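Local coordinates for protein phosphoribosylaminoimidazole carboxylase, ATPase subunit (Thermotoga maritima, PDB 3AX6) that probably catalyses the ATP-dependent joining of bicarbonate to 5-aminoimidazole ribonucleotide, a step of de novo purine synthesis, at residues Gln76-Leu81 against Tyr86-Ser91. Residues are numbered along the deposited sequence; the frame is centred on the assembly and turned at random.
Sequences QTLKKL and YKIHPS
Ile88 lays the end of its side chain against Leu78 and Leu81, one helical turn apart on the buried flank of the helix. Ile88 CD1 meets Leu78 CD2 at 3.7 Å and rests 3.4 Å from Leu78 O. Leu81 CB lies 3.9 Å from the same Ile88 CD1. CG1 stands anti to the carbonyl carbon (chi1 -57°) and the chain runs on extended through chi2, which carries CD1 out to the helix. A beta-branched residue suits a strand, while leucine suits both helix places as an apolar residue on the buried side: Leu78 presents its CD2 methyl to Ile88, whereas Leu81 gives Ile88 its CB and turns CD2 to Tyr86.

Beyond this close apolar packing the contact becomes more open and polar. Tyr86 N donates to Leu81 O at 3.2 Å, a moderately bent bond with an N-H...O angle of 148° and the donor tilted 27° from the carbonyl plane. The same oxygen lies at the edge of the Tyr86 ring, 3.3 Å from CD1, and Leu81 CD2 touches that CD1 at 4.0 Å. Tyrosine, apolar along its ring and polar at its hydroxyl, fits this partly exposed margin. An alanine here would remove the ring and would probably leave Leu81 CD2 and Val60 without their aromatic cover.

The contact closes the beta-alpha-beta unit of strand 65-68, helix 75-83 and strand 87-88 in the preATP-grasp domain, well away from the ADP pocket. Leu81 also packs on Ile56 and Val60 of helix 53-61, Leu78 reaches Pro92 of helix 92-99, and backbone bonds to Thr66 set strand 87-88 at the margin of the parallel sheet.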
loop_
_atom_site.group_PDB
_atom_site.type_symbol
_atom_site.label_atom_id
_atom_site.label_comp_id
_atom_site.label_asym_id
_atom_site.label_seq_id
_atom_site.Cartn_x
_atom_site.Cartn_y
_atom_site.Cartn_z
ATOM N N GLN A 76 -2.296 -32.261 -6.999
ATOM C CA GLN A 76 -2.125 -33.234 -8.074
ATOM C C GLN A 76 -2.656 -32.757 -9.424
ATOM O O GLN A 76 -2.034 -33.011 -10.459
ATOM C CB GLN A 76 -2.764 -34.574 -7.694
ATOM C CG GLN A 76 -2.051 -35.310 -6.551
ATOM C CD GLN A 76 -0.585 -35.626 -6.849
ATOM O OE1 GLN A 76 -0.263 -36.314 -7.823
ATOM N NE2 GLN A 76 0.308 -35.128 -6.000
ATOM N N THR A 77 -3.793 -32.069 -9.433
ATOM C CA THR A 77 -4.322 -31.578 -10.698
ATOM C C THR A 77 -3.386 -30.482 -11.207
ATOM O O THR A 77 -3.185 -30.335 -12.414
ATOM C CB THR A 77 -5.759 -31.011 -10.557
ATOM O OG1 THR A 77 -6.229 -30.578 -11.840
ATOM C CG2 THR A 77 -5.780 -29.823 -9.631
ATOM N N LEU A 78 -2.799 -29.722 -10.286
ATOM C CA LEU A 78 -1.886 -28.659 -10.683
ATOM C C LEU A 78 -0.634 -29.247 -11.304
ATOM O O LEU A 78 -0.095 -28.699 -12.263
ATOM C CB LEU A 78 -1.518 -27.783 -9.486
ATOM C CG LEU A 78 -2.629 -26.822 -9.058
ATOM C CD1 LEU A 78 -2.258 -26.140 -7.749
ATOM C CD2 LEU A 78 -2.870 -25.796 -10.167
ATOM N N LYS A 79 -0.171 -30.366 -10.752
ATOM C CA LYS A 79 1.014 -31.032 -11.273
ATOM C C LYS A 79 0.723 -31.458 -12.706
ATOM O O LYS A 79 1.576 -31.368 -13.584
ATOM C CB LYS A 79 1.356 -32.261 -10.429
ATOM C CG LYS A 79 2.635 -32.957 -10.876
ATOM C CD LYS A 79 2.887 -34.273 -10.128
ATOM C CE LYS A 79 3.223 -34.061 -8.655
ATOM N NZ LYS A 79 2.075 -33.521 -7.875
ATOM N N LYS A 80 -0.494 -31.926 -12.933
ATOM C CA LYS A 80 -0.908 -32.352 -14.261
ATOM C C LYS A 80 -0.764 -31.180 -15.236
ATOM O O LYS A 80 -0.074 -31.277 -16.253
ATOM C CB LYS A 80 -2.362 -32.842 -14.205
ATOM C CG LYS A 80 -2.994 -33.160 -15.552
ATOM C CD LYS A 80 -4.324 -33.892 -15.378
ATOM C CE LYS A 80 -4.995 -34.190 -16.720
ATOM N NZ LYS A 80 -5.440 -32.951 -17.422
ATOM N N LEU A 81 -1.409 -30.068 -14.899
ATOM C CA LEU A 81 -1.375 -28.866 -15.720
ATOM C C LEU A 81 0.039 -28.330 -15.876
ATOM O O LEU A 81 0.416 -27.844 -16.945
ATOM C CB LEU A 81 -2.264 -27.800 -15.097
ATOM C CG LEU A 81 -3.730 -28.222 -15.057
ATOM C CD1 LEU A 81 -4.433 -27.484 -13.937
ATOM C CD2 LEU A 81 -4.385 -27.965 -16.422
ATOM N N TYR A 86 1.643 -25.343 -18.459
ATOM C CA TYR A 86 1.039 -24.175 -17.820
ATOM C C TYR A 86 1.914 -23.617 -16.712
ATOM O O TYR A 86 2.508 -24.359 -15.936
ATOM C CB TYR A 86 -0.350 -24.507 -17.276
ATOM C CG TYR A 86 -1.334 -24.766 -18.382
ATOM C CD1 TYR A 86 -1.676 -26.065 -18.744
ATOM C CD2 TYR A 86 -1.878 -23.711 -19.111
ATOM C CE1 TYR A 86 -2.538 -26.316 -19.806
ATOM C CE2 TYR A 86 -2.740 -23.947 -20.181
ATOM C CZ TYR A 86 -3.066 -25.255 -20.522
ATOM O OH TYR A 86 -3.923 -25.505 -21.572
ATOM N N LYS A 87 1.999 -22.296 -16.650
ATOM C CA LYS A 87 2.821 -21.636 -15.647
ATOM C C LYS A 87 2.155 -21.580 -14.278
ATOM O O LYS A 87 1.208 -20.818 -14.072
ATOM C CB LYS A 87 3.157 -20.224 -16.115
ATOM C CG LYS A 87 4.586 -20.052 -16.557
ATOM C CD LYS A 87 4.957 -21.009 -17.665
ATOM C CE LYS A 87 6.466 -21.068 -17.816
ATOM N NZ LYS A 87 7.118 -21.503 -16.546
ATOM N N ILE A 88 2.651 -22.393 -13.348
ATOM C CA ILE A 88 2.119 -22.425 -11.985
ATOM C C ILE A 88 3.270 -22.264 -10.997
ATOM O O ILE A 88 4.169 -23.108 -10.922
ATOM C CB ILE A 88 1.372 -23.739 -11.712
ATOM C CG1 ILE A 88 0.249 -23.907 -12.743
ATOM C CG2 ILE A 88 0.779 -23.713 -10.303
ATOM C CD1 ILE A 88 -0.316 -25.313 -12.820
ATOM N N HIS A 89 3.228 -21.171 -10.238
ATOM C CA HIS A 89 4.290 -20.843 -9.288
ATOM C C HIS A 89 3.799 -20.476 -7.896
ATOM O O HIS A 89 2.904 -19.642 -7.749
ATOM C CB HIS A 89 5.110 -19.676 -9.841
ATOM C CG HIS A 89 5.740 -19.956 -11.168
ATOM N ND1 HIS A 89 5.841 -19.005 -12.158
ATOM C CD2 HIS A 89 6.335 -21.071 -11.654
ATOM C CE1 HIS A 89 6.471 -19.520 -13.198
ATOM N NE2 HIS A 89 6.784 -20.771 -12.917
ATOM N N PRO A 90 4.401 -21.074 -6.850
ATOM C CA PRO A 90 5.489 -22.051 -6.961
ATOM C C PRO A 90 5.019 -23.354 -7.594
ATOM O O PRO A 90 3.828 -23.683 -7.576
ATOM C CB PRO A 90 5.928 -22.256 -5.510
ATOM C CG PRO A 90 5.555 -20.976 -4.851
ATOM C CD PRO A 90 4.190 -20.707 -5.440
ATOM N N SER A 91 5.967 -24.092 -8.154
ATOM C CA SER A 91 5.658 -25.361 -8.794
ATOM C C SER A 91 4.903 -26.304 -7.868
ATOM O O SER A 91 5.133 -26.311 -6.659
ATOM C CB SER A 91 6.940 -26.056 -9.251
ATOM O OG SER A 91 6.664 -27.405 -9.574
#